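Local structure of lactate racemase (Thermoanaerobacterium thermosaccharolyticum, 2YJG) at residues 15-19 and 20-24; 184-187 and 188-192; 191-194 and 195-199. The protein interconverts the D- and L-isomers of lactate, as a homodimer that works with a nickel pincer cofactor derived from nicotinic acid mononucleotide. All blocks are in the same frame, centred on the assembly; numbering follows the deposited sequence.

Interaction 1: 15-19 and 20-24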
ATOM      1  N   PHE A  15      28.814 -21.133 -26.007  1.00 28.70           N
ATOM      2  CA  PHE A  15      29.521 -20.960 -27.229  1.00 29.11           C
ATOM      3  C   PHE A  15      30.915 -21.492 -27.039  1.00 28.36           C
ATOM      4  O   PHE A  15      31.610 -21.039 -26.143  1.00 27.11           O
ATOM      5  CB  PHE A  15      29.590 -19.483 -27.546  1.00 29.94           C
ATOM      6  CG  PHE A  15      30.083 -19.187 -28.913  1.00 32.54           C
ATOM      7  CD1 PHE A  15      29.620 -19.921 -30.011  1.00 37.90           C
ATOM      8  CD2 PHE A  15      30.987 -18.153 -29.125  1.00 35.86           C
ATOM      9  CE1 PHE A  15      30.063 -19.650 -31.294  1.00 37.65           C
ATOM     10  CE2 PHE A  15      31.422 -17.860 -30.405  1.00 36.20           C
ATOM     11  CZ  PHE A  15      30.956 -18.610 -31.493  1.00 37.90           C
ATOM     12  N   ASP A  16      31.315 -22.411 -27.903  1.00 28.76           N
ATOM     13  CA  ASP A  16      32.700 -22.880 -27.928  1.00 28.96           C
ATOM     14  C   ASP A  16      33.495 -22.031 -28.869  1.00 27.11           C
ATOM     15  O   ASP A  16      33.266 -22.102 -30.066  1.00 28.57           O
ATOM     16  CB  ASP A  16      32.723 -24.306 -28.420  1.00 30.24           C
ATOM     17  CG  ASP A  16      34.005 -24.995 -28.115  1.00 33.94           C
ATOM     18  OD1 ASP A  16      34.982 -24.294 -27.798  1.00 36.94           O
ATOM     19  OD2 ASP A  16      34.022 -26.250 -28.212  1.00 41.26           O
ATOM     20  N   LEU A  17      34.417 -21.217 -28.353  1.00 25.04           N
ATOM     21  CA  LEU A  17      35.237 -20.347 -29.201  1.00 23.77           C
ATOM     22  C   LEU A  17      36.714 -20.747 -29.039  1.00 22.90           C
ATOM     23  O   LEU A  17      37.230 -20.688 -27.914  1.00 22.62           O
ATOM     24  CB  LEU A  17      35.093 -18.877 -28.775  1.00 23.79           C
ATOM     25  CG  LEU A  17      35.862 -17.854 -29.576  1.00 21.94           C
ATOM     26  CD1 LEU A  17      35.584 -17.881 -31.109  1.00 21.08           C
ATOM     27  CD2 LEU A  17      35.516 -16.480 -28.910  1.00 20.57           C
ATOM     28  N   PRO A  18      37.377 -21.119 -30.128  1.00 22.71           N
ATOM     29  CA  PRO A  18      38.733 -21.616 -29.966  1.00 22.28           C
ATOM     30  C   PRO A  18      39.698 -20.613 -29.346  1.00 21.62           C
ATOM     31  O   PRO A  18      39.764 -19.433 -29.783  1.00 17.91           O
ATOM     32  CB  PRO A  18      39.173 -21.946 -31.385  1.00 24.41           C
ATOM     33  CG  PRO A  18      37.999 -21.648 -32.300  1.00 25.31           C
ATOM     34  CD  PRO A  18      36.821 -21.459 -31.450  1.00 23.37           C
ATOM     35  N   ASP A  19      40.469 -21.086 -28.356  1.00 19.07           N
ATOM     36  CA  ASP A  19      41.344 -20.198 -27.596  1.00 20.08           C
ATOM     37  C   ASP A  19      42.268 -19.351 -28.478  1.00 19.14           C
ATOM     38  O   ASP A  19      42.555 -18.193 -28.165  1.00 17.61           O
ATOM     39  CB  ASP A  19      42.223 -21.020 -26.613  1.00 20.01           C
ATOM     40  CG  ASP A  19      41.427 -21.774 -25.541  1.00 22.05           C
ATOM     41  OD1 ASP A  19      40.306 -21.380 -25.097  1.00 18.56           O
ATOM     42  OD2 ASP A  19      41.983 -22.786 -25.056  1.00 23.14           O
ATOM     43  N   GLU A  20      42.727 -19.902 -29.601  1.00 19.57           N
ATOM     44  CA  GLU A  20      43.667 -19.189 -30.483  1.00 20.31           C
ATOM     45  C   GLU A  20      43.069 -17.912 -31.113  1.00 20.74           C
ATOM     46  O   GLU A  20      43.808 -16.987 -31.480  1.00 21.44           O
ATOM     47  CB  GLU A  20      44.223 -20.096 -31.599  1.00 20.87           C
ATOM     48  CG  GLU A  20      43.191 -20.750 -32.526  1.00 24.75           C
ATOM     49  CD  GLU A  20      43.619 -20.841 -34.019  1.00 30.05           C
ATOM     50  OE1 GLU A  20      44.616 -20.229 -34.459  1.00 35.98           O
ATOM     51  OE2 GLU A  20      42.924 -21.516 -34.800  1.00 37.45           O
ATOM     52  N   ARG A  21      41.746 -17.886 -31.202  1.00 21.69           N
ATOM     53  CA  ARG A  21      40.958 -16.725 -31.648  1.00 22.18           C
ATOM     54  C   ARG A  21      40.706 -15.631 -30.594  1.00 21.68           C
ATOM     55  O   ARG A  21      40.170 -14.586 -30.958  1.00 20.59           O
ATOM     56  CB  ARG A  21      39.594 -17.178 -32.207  1.00 22.73           C
ATOM     57  CG  ARG A  21      39.658 -18.123 -33.451  1.00 25.24           C
ATOM     58  CD  ARG A  21      40.309 -17.480 -34.677  1.00 29.65           C
ATOM     59  NE  ARG A  21      39.697 -16.215 -35.070  1.00 33.73           N
ATOM     60  CZ  ARG A  21      38.530 -16.099 -35.693  1.00 35.05           C
ATOM     61  NH1 ARG A  21      37.818 -17.186 -36.012  1.00 35.09           N
ATOM     62  NH2 ARG A  21      38.061 -14.885 -35.983  1.00 35.00           N
ATOM     63  N   ILE A  22      41.124 -15.834 -29.321  1.00 19.62           N
ATOM     64  CA  ILE A  22      40.748 -14.963 -28.216  1.00 18.64           C
ATOM     65  C   ILE A  22      41.855 -14.025 -27.839  1.00 18.35           C
ATOM     66  O   ILE A  22      42.969 -14.457 -27.495  1.00 19.22           O
ATOM     67  CB  ILE A  22      40.318 -15.769 -26.980  1.00 17.91           C
ATOM     68  CG1 ILE A  22      39.094 -16.622 -27.311  1.00 16.82           C
ATOM     69  CG2 ILE A  22      39.998 -14.831 -25.758  1.00 18.52           C
ATOM     70  CD1 ILE A  22      38.685 -17.574 -26.210  1.00 19.40           C
ATOM     71  N   GLN A  23      41.565 -12.736 -27.881  1.00 16.53           N
ATOM     72  CA  GLN A  23      42.470 -11.768 -27.377  1.00 15.81           C
ATOM     73  C   GLN A  23      42.452 -11.939 -25.877  1.00 15.39           C
ATOM     74  O   GLN A  23      43.426 -12.441 -25.251  1.00 14.77           O
ATOM     75  CB  GLN A  23      42.099 -10.347 -27.847  1.00 13.77           C
ATOM     76  CG  GLN A  23      43.136  -9.299 -27.530  1.00 16.59           C
ATOM     77  CD  GLN A  23      44.396  -9.423 -28.325  1.00 18.89           C
ATOM     78  OE1 GLN A  23      44.385  -9.325 -29.548  1.00 20.58           O
ATOM     79  NE2 GLN A  23      45.528  -9.660 -27.623  1.00 18.98           N
ATOM     80  N   GLY A  24      41.340 -11.558 -25.277  1.00 15.38           N
ATOM     81  CA  GLY A  24      41.161 -11.637 -23.861  1.00 15.18           C
ATOM     82  C   GLY A  24      39.671 -11.893 -23.581  1.00 16.03           C
ATOM     83  O   GLY A  24      38.811 -11.607 -24.427  1.00 14.83           O
TER
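The carbonyl oxygen of P18 takes the backbone N-H of R21, with 2.9 Å from P18 O to R21 N and an angle of 144° at the hydrogen. One residue on, D19 O accepts from I22 N at 3.0 Å in a straighter bond of 160°. Both are i to i+3 bonds, the pattern of a 3-10 turn. The side chains follow this winding. P18 and R21 lie side by side and point the same way, the proline CG 4.1 Å from R21 CG. The arginine chain then bends at chi2 and chi3 and takes its guanidinium to a salt bridge with E403 and a bond to the backbone oxygen of S410, so R21 fastens the turn to the C-terminal part of the chain. I22 points back toward L17-D19: CG1, anti to its carbonyl carbon (chi1 -61°), comes 3.9 Å from L17 CD2, and CD1 reaches L17 O at 3.8 Å. L17 is the buried member of this pair; it packs obliquely against I22 and also touches L399 of helix 395-405 and I412 and V414 of strand 412-415. OD1 of D19 accepts from the backbone nitrogen of A2, tying the turn to the chain start. This is a 3-10 turn at the surface, joining strand 11-16 of the small N-terminal beta hairpin to strand 22-25, an outermost strand of the six-stranded parallel sheet.

Interaction 2: 184-187 and 188-192. With EDO (1,2-ethanediol), chain F.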
ATOM      1  N   LYS A 184      22.222  11.755  -8.509  1.00 14.61           N
ATOM      2  CA  LYS A 184      21.111  11.371  -9.410  1.00 15.42           C
ATOM      3  C   LYS A 184      19.741  11.260  -8.740  1.00 15.88           C
ATOM      4  O   LYS A 184      18.683  11.268  -9.415  1.00 16.43           O
ATOM      5  CB  LYS A 184      21.419  10.081 -10.200  1.00 16.49           C
ATOM      6  CG  LYS A 184      22.201  10.339 -11.459  1.00 18.37           C
ATOM      7  CD  LYS A 184      22.255   9.153 -12.455  1.00 18.26           C
ATOM      8  CE  LYS A 184      21.012   9.069 -13.295  1.00 21.13           C
ATOM      9  NZ  LYS A 184      21.200   8.022 -14.305  1.00 21.12           N
ATOM     10  N   SER A 185      19.739  11.132  -7.427  1.00 15.53           N
ATOM     11  CA  SER A 185      18.482  11.234  -6.675  1.00 14.36           C
ATOM     12  C   SER A 185      17.824  12.626  -6.872  1.00 15.01           C
ATOM     13  O   SER A 185      16.617  12.754  -6.689  1.00 14.19           O
ATOM     14  CB  SER A 185      18.713  10.927  -5.197  1.00 14.28           C
ATOM     15  OG  SER A 185      19.126   9.579  -5.031  1.00 15.37           O
ATOM     16  N   ILE A 186      18.616  13.660  -7.173  1.00 15.32           N
ATOM     17  CA  ILE A 186      18.093  14.986  -7.402  1.00 15.22           C
ATOM     18  C   ILE A 186      17.804  15.219  -8.875  1.00 14.83           C
ATOM     19  O   ILE A 186      16.672  15.499  -9.220  1.00 14.40           O
ATOM     20  CB  ILE A 186      19.006  16.088  -6.885  1.00 16.50           C
ATOM     21  CG1 ILE A 186      19.417  15.792  -5.437  1.00 16.39           C
ATOM     22  CG2 ILE A 186      18.385  17.476  -7.155  1.00 11.62           C
ATOM     23  CD1 ILE A 186      18.266  15.830  -4.373  1.00 16.62           C
ATOM     24  N   LEU A 187      18.820  15.078  -9.735  1.00 14.87           N
ATOM     25  CA  LEU A 187      18.643  15.280 -11.162  1.00 14.80           C
ATOM     26  C   LEU A 187      19.220  14.025 -11.844  1.00 14.94           C
ATOM     27  O   LEU A 187      20.415  13.790 -11.784  1.00 14.68           O
ATOM     28  CB  LEU A 187      19.375  16.550 -11.603  1.00 14.76           C
ATOM     29  CG  LEU A 187      19.375  16.951 -13.078  1.00 17.30           C
ATOM     30  CD1 LEU A 187      17.977  17.246 -13.588  1.00 20.04           C
ATOM     31  CD2 LEU A 187      20.355  18.121 -13.371  1.00 16.91           C
ATOM     32  N   PRO A 188      18.360  13.179 -12.444  1.00 16.45           N
ATOM     33  CA  PRO A 188      16.967  13.437 -12.741  1.00 15.11           C
ATOM     34  C   PRO A 188      15.897  13.129 -11.681  1.00 15.13           C
ATOM     35  O   PRO A 188      14.718  13.456 -11.897  1.00 15.02           O
ATOM     36  CB  PRO A 188      16.745  12.578 -13.972  1.00 16.23           C
ATOM     37  CG  PRO A 188      17.677  11.300 -13.723  1.00 18.06           C
ATOM     38  CD  PRO A 188      18.781  11.813 -12.840  1.00 17.96           C
ATOM     39  N   GLY A 189      16.249  12.482 -10.580  1.00 14.21           N
ATOM     40  CA  GLY A 189      15.278  11.747  -9.791  1.00 14.26           C
ATOM     41  C   GLY A 189      14.029  12.486  -9.328  1.00 14.78           C
ATOM     42  O   GLY A 189      12.907  11.933  -9.384  1.00 15.73           O
ATOM     43  N   ILE A 190      14.195  13.728  -8.906  1.00 15.88           N
ATOM     44  CA  ILE A 190      13.045  14.537  -8.407  1.00 15.53           C
ATOM     45  C   ILE A 190      12.951  15.878  -9.147  1.00 16.40           C
ATOM     46  O   ILE A 190      12.497  16.831  -8.598  1.00 16.28           O
ATOM     47  CB  ILE A 190      13.072  14.735  -6.877  1.00 15.30           C
ATOM     48  CG1 ILE A 190      14.331  15.536  -6.377  1.00 14.34           C
ATOM     49  CG2 ILE A 190      12.896  13.388  -6.184  1.00 14.15           C
ATOM     50  CD1 ILE A 190      14.152  16.082  -4.937  1.00 16.21           C
ATOM     51  N   ALA A 191      13.402  15.912 -10.394  1.00 16.50           N
ATOM     52  CA  ALA A 191      13.432  17.131 -11.227  1.00 16.96           C
ATOM     53  C   ALA A 191      12.265  17.178 -12.163  1.00 15.91           C
ATOM     54  O   ALA A 191      11.559  16.173 -12.377  1.00 16.35           O
ATOM     55  CB  ALA A 191      14.706  17.173 -12.087  1.00 16.25           C
ATOM     56  N   SER A 192      12.062  18.355 -12.739  1.00 18.72           N
ATOM     57  CA  SER A 192      10.987  18.549 -13.749  1.00 18.53           C
ATOM     58  C   SER A 192      11.312  17.855 -15.043  1.00 19.63           C
ATOM     59  O   SER A 192      12.504  17.694 -15.378  1.00 17.76           O
ATOM     60  CB  SER A 192      10.791  20.037 -14.029  1.00 18.96           C
ATOM     61  OG  SER A 192      11.903  20.588 -14.691  1.00 16.30           O
TER
HETATM   62  C1  EDO F1430      18.425   7.261 -16.874  1.00 42.04           C
HETATM   63  O1  EDO F1430      18.975   7.967 -15.756  1.00 40.05           O
HETATM   64  C2  EDO F1430      19.236   7.523 -18.122  1.00 41.08           C
HETATM   65  O2  EDO F1430      18.349   7.981 -19.145  1.00 41.45           O
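K184 and P188 meet at a tight loop whose L187-P188 peptide is cis and which runs on into a type I beta turn from P188 to A191. The lysine chain runs past the edge of the proline ring at its CD corner, with K184 CE 3.6 Å from P188 CD, and does not lie over a face. A bend at chi3 (81°) carries NZ past that corner, where K184 NZ donates to O1 of a bound 1,2-ethanediol at 2.7 Å; a sulfate ion also lies close by. Both small molecules probably come from the crystallisation liquor. By similarity, K184 is the lysine that carries the nickel cofactor covalently, and H174, a probable proton donor/acceptor, is its neighbour in this apoprotein. Behind the lysine, backbone bonds fix the loop: G189 N donates to K184 O at 3.0 Å, and I190 N to I186 O at 3.1 Å. I186 and I190 run alongside each other, both touching I69 of strand 66-71, while I186 and L187 also reach helix 219-230. With CG anti to the backbone N (chi1 178°), L187 brings its CD1 to 3.6 Å from A191 CB.

Interaction 3: 191-194 and 195-199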
ATOM      1  N   ALA A 191      13.402  15.912 -10.394  1.00 16.50           N
ATOM      2  CA  ALA A 191      13.432  17.131 -11.227  1.00 16.96           C
ATOM      3  C   ALA A 191      12.265  17.178 -12.163  1.00 15.91           C
ATOM      4  O   ALA A 191      11.559  16.173 -12.377  1.00 16.35           O
ATOM      5  CB  ALA A 191      14.706  17.173 -12.087  1.00 16.25           C
ATOM      6  N   SER A 192      12.062  18.355 -12.739  1.00 18.72           N
ATOM      7  CA  SER A 192      10.987  18.549 -13.749  1.00 18.53           C
ATOM      8  C   SER A 192      11.312  17.855 -15.043  1.00 19.63           C
ATOM      9  O   SER A 192      12.504  17.694 -15.378  1.00 17.76           O
ATOM     10  CB  SER A 192      10.791  20.037 -14.029  1.00 18.96           C
ATOM     11  OG  SER A 192      11.903  20.588 -14.691  1.00 16.30           O
ATOM     12  N   VAL A 193      10.280  17.442 -15.798  1.00 19.30           N
ATOM     13  CA  VAL A 193      10.539  16.696 -17.058  1.00 20.24           C
ATOM     14  C   VAL A 193      11.475  17.545 -17.964  1.00 20.81           C
ATOM     15  O   VAL A 193      12.355  17.016 -18.606  1.00 18.39           O
ATOM     16  CB  VAL A 193       9.273  16.253 -17.826  1.00 20.79           C
ATOM     17  CG1 VAL A 193       9.641  15.536 -19.119  1.00 23.11           C
ATOM     18  CG2 VAL A 193       8.394  15.339 -16.990  1.00 27.06           C
ATOM     19  N   GLN A 194      11.282  18.856 -17.990  1.00 21.29           N
ATOM     20  CA  GLN A 194      12.093  19.729 -18.855  1.00 21.72           C
ATOM     21  C   GLN A 194      13.538  19.721 -18.434  1.00 19.05           C
ATOM     22  O   GLN A 194      14.430  19.649 -19.266  1.00 18.44           O
ATOM     23  CB  GLN A 194      11.530  21.159 -18.836  1.00 22.41           C
ATOM     24  CG  GLN A 194      12.178  22.154 -19.816  1.00 29.37           C
ATOM     25  CD  GLN A 194      11.407  23.543 -19.956  1.00 35.42           C
ATOM     26  OE1 GLN A 194      10.202  23.657 -19.668  1.00 40.46           O
ATOM     27  NE2 GLN A 194      12.129  24.574 -20.426  1.00 40.01           N
ATOM     28  N   CYS A 195      13.799  19.772 -17.129  1.00 17.36           N
ATOM     29  CA  CYS A 195      15.155  19.730 -16.662  1.00 17.67           C
ATOM     30  C   CYS A 195      15.787  18.389 -16.990  1.00 16.08           C
ATOM     31  O   CYS A 195      16.949  18.326 -17.344  1.00 16.53           O
ATOM     32  CB  CYS A 195      15.233  19.981 -15.161  1.00 17.42           C
ATOM     33  SG  CYS A 195      14.814  21.693 -14.653  1.00 24.53           S
ATOM     34  N   ILE A 196      15.012  17.317 -16.885  1.00 15.63           N
ATOM     35  CA  ILE A 196      15.533  15.988 -17.164  1.00 14.69           C
ATOM     36  C   ILE A 196      15.942  15.896 -18.621  1.00 14.93           C
ATOM     37  O   ILE A 196      17.034  15.468 -18.953  1.00 13.96           O
ATOM     38  CB  ILE A 196      14.510  14.895 -16.785  1.00 15.17           C
ATOM     39  CG1 ILE A 196      14.271  14.919 -15.252  1.00 15.94           C
ATOM     40  CG2 ILE A 196      15.015  13.565 -17.209  1.00 14.83           C
ATOM     41  CD1 ILE A 196      13.119  13.986 -14.710  1.00 16.45           C
ATOM     42  N   LEU A 197      15.058  16.295 -19.510  1.00 13.27           N
ATOM     43  CA  LEU A 197      15.362  16.207 -20.932  1.00 12.55           C
ATOM     44  C   LEU A 197      16.583  17.068 -21.245  1.00 13.62           C
ATOM     45  O   LEU A 197      17.477  16.628 -21.987  1.00 15.15           O
ATOM     46  CB  LEU A 197      14.116  16.640 -21.732  1.00 12.94           C
ATOM     47  CG  LEU A 197      12.972  15.674 -21.731  1.00 13.22           C
ATOM     48  CD1 LEU A 197      11.669  16.174 -22.376  1.00 17.16           C
ATOM     49  CD2 LEU A 197      13.331  14.369 -22.472  1.00 13.42           C
ATOM     50  N   ALA A 198      16.701  18.247 -20.671  1.00 12.98           N
ATOM     51  CA  ALA A 198      17.856  19.160 -20.942  1.00 14.20           C
ATOM     52  C   ALA A 198      19.173  18.523 -20.509  1.00 12.74           C
ATOM     53  O   ALA A 198      20.201  18.711 -21.144  1.00 12.85           O
ATOM     54  CB  ALA A 198      17.693  20.534 -20.239  1.00 14.63           C
ATOM     55  N   ASN A 199      19.113  17.719 -19.447  1.00 12.89           N
ATOM     56  CA  ASN A 199      20.262  17.020 -18.907  1.00 12.29           C
ATOM     57  C   ASN A 199      20.687  15.846 -19.848  1.00 14.03           C
ATOM     58  O   ASN A 199      21.750  15.241 -19.654  1.00 16.21           O
ATOM     59  CB  ASN A 199      19.975  16.594 -17.462  1.00 13.46           C
ATOM     60  CG  ASN A 199      21.203  16.084 -16.722  1.00 14.59           C
ATOM     61  OD1 ASN A 199      21.194  14.931 -16.284  1.00 14.26           O
ATOM     62  ND2 ASN A 199      22.252  16.901 -16.608  1.00 13.20           N
TER
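From V193 the backbone winds into a short alpha helix, with i to i+4 bonds from I196 N to S192 O, from L197 N to V193 O and from A198 N to Q194 O. S192 is its N-cap: OG accepts from C195 N at 3.2 Å with 158° at the hydrogen, taking up an amide of the first turn that has no helical carbonyl ahead of it. The serine torsion of 68°, with OG between the backbone N and the carbonyl carbon, brings the oxygen round to that N-H. The same OG is hydrogen-bonded to E154, so two partners grip it and the cap is tied to the strand 152-156. I196 reaches back to the residue before the cap, its CG1 3.9 Å from A191 CB and its CD1 3.6 Å from A191 O. That carbonyl is in turn bonded by H133, and I196 also lies beside H200, which by similarity binds the nickel of the cofactor. Towards the more open face, V193 and L197 run side by side in the same direction, one turn apart; V193 also packs on F107. Their nearest approach is V193 CG1 to L197 CD1 at 3.9 Å.

Interactions 2 and 3 are successive parts of one chain path: they share A191 and S192, their centres lie 8 Å apart, and P188 O touches I196 CD1 at 3.3 Å. Together they run from the probable cofactor lysine towards the probable nickel ligand H200. Interaction 2 is buried, built on a cis peptide followed by a type I turn, with backbone bonds and apolar packing; interaction 3 is partly buried and is a regular capped helix start. The centre of interaction 1 is about 43 Å and 45 Å from theirs, on the opposite side of the chain's centre. It is a surface turn, away from the annotated sites, with a salt bridge to the C-terminal part.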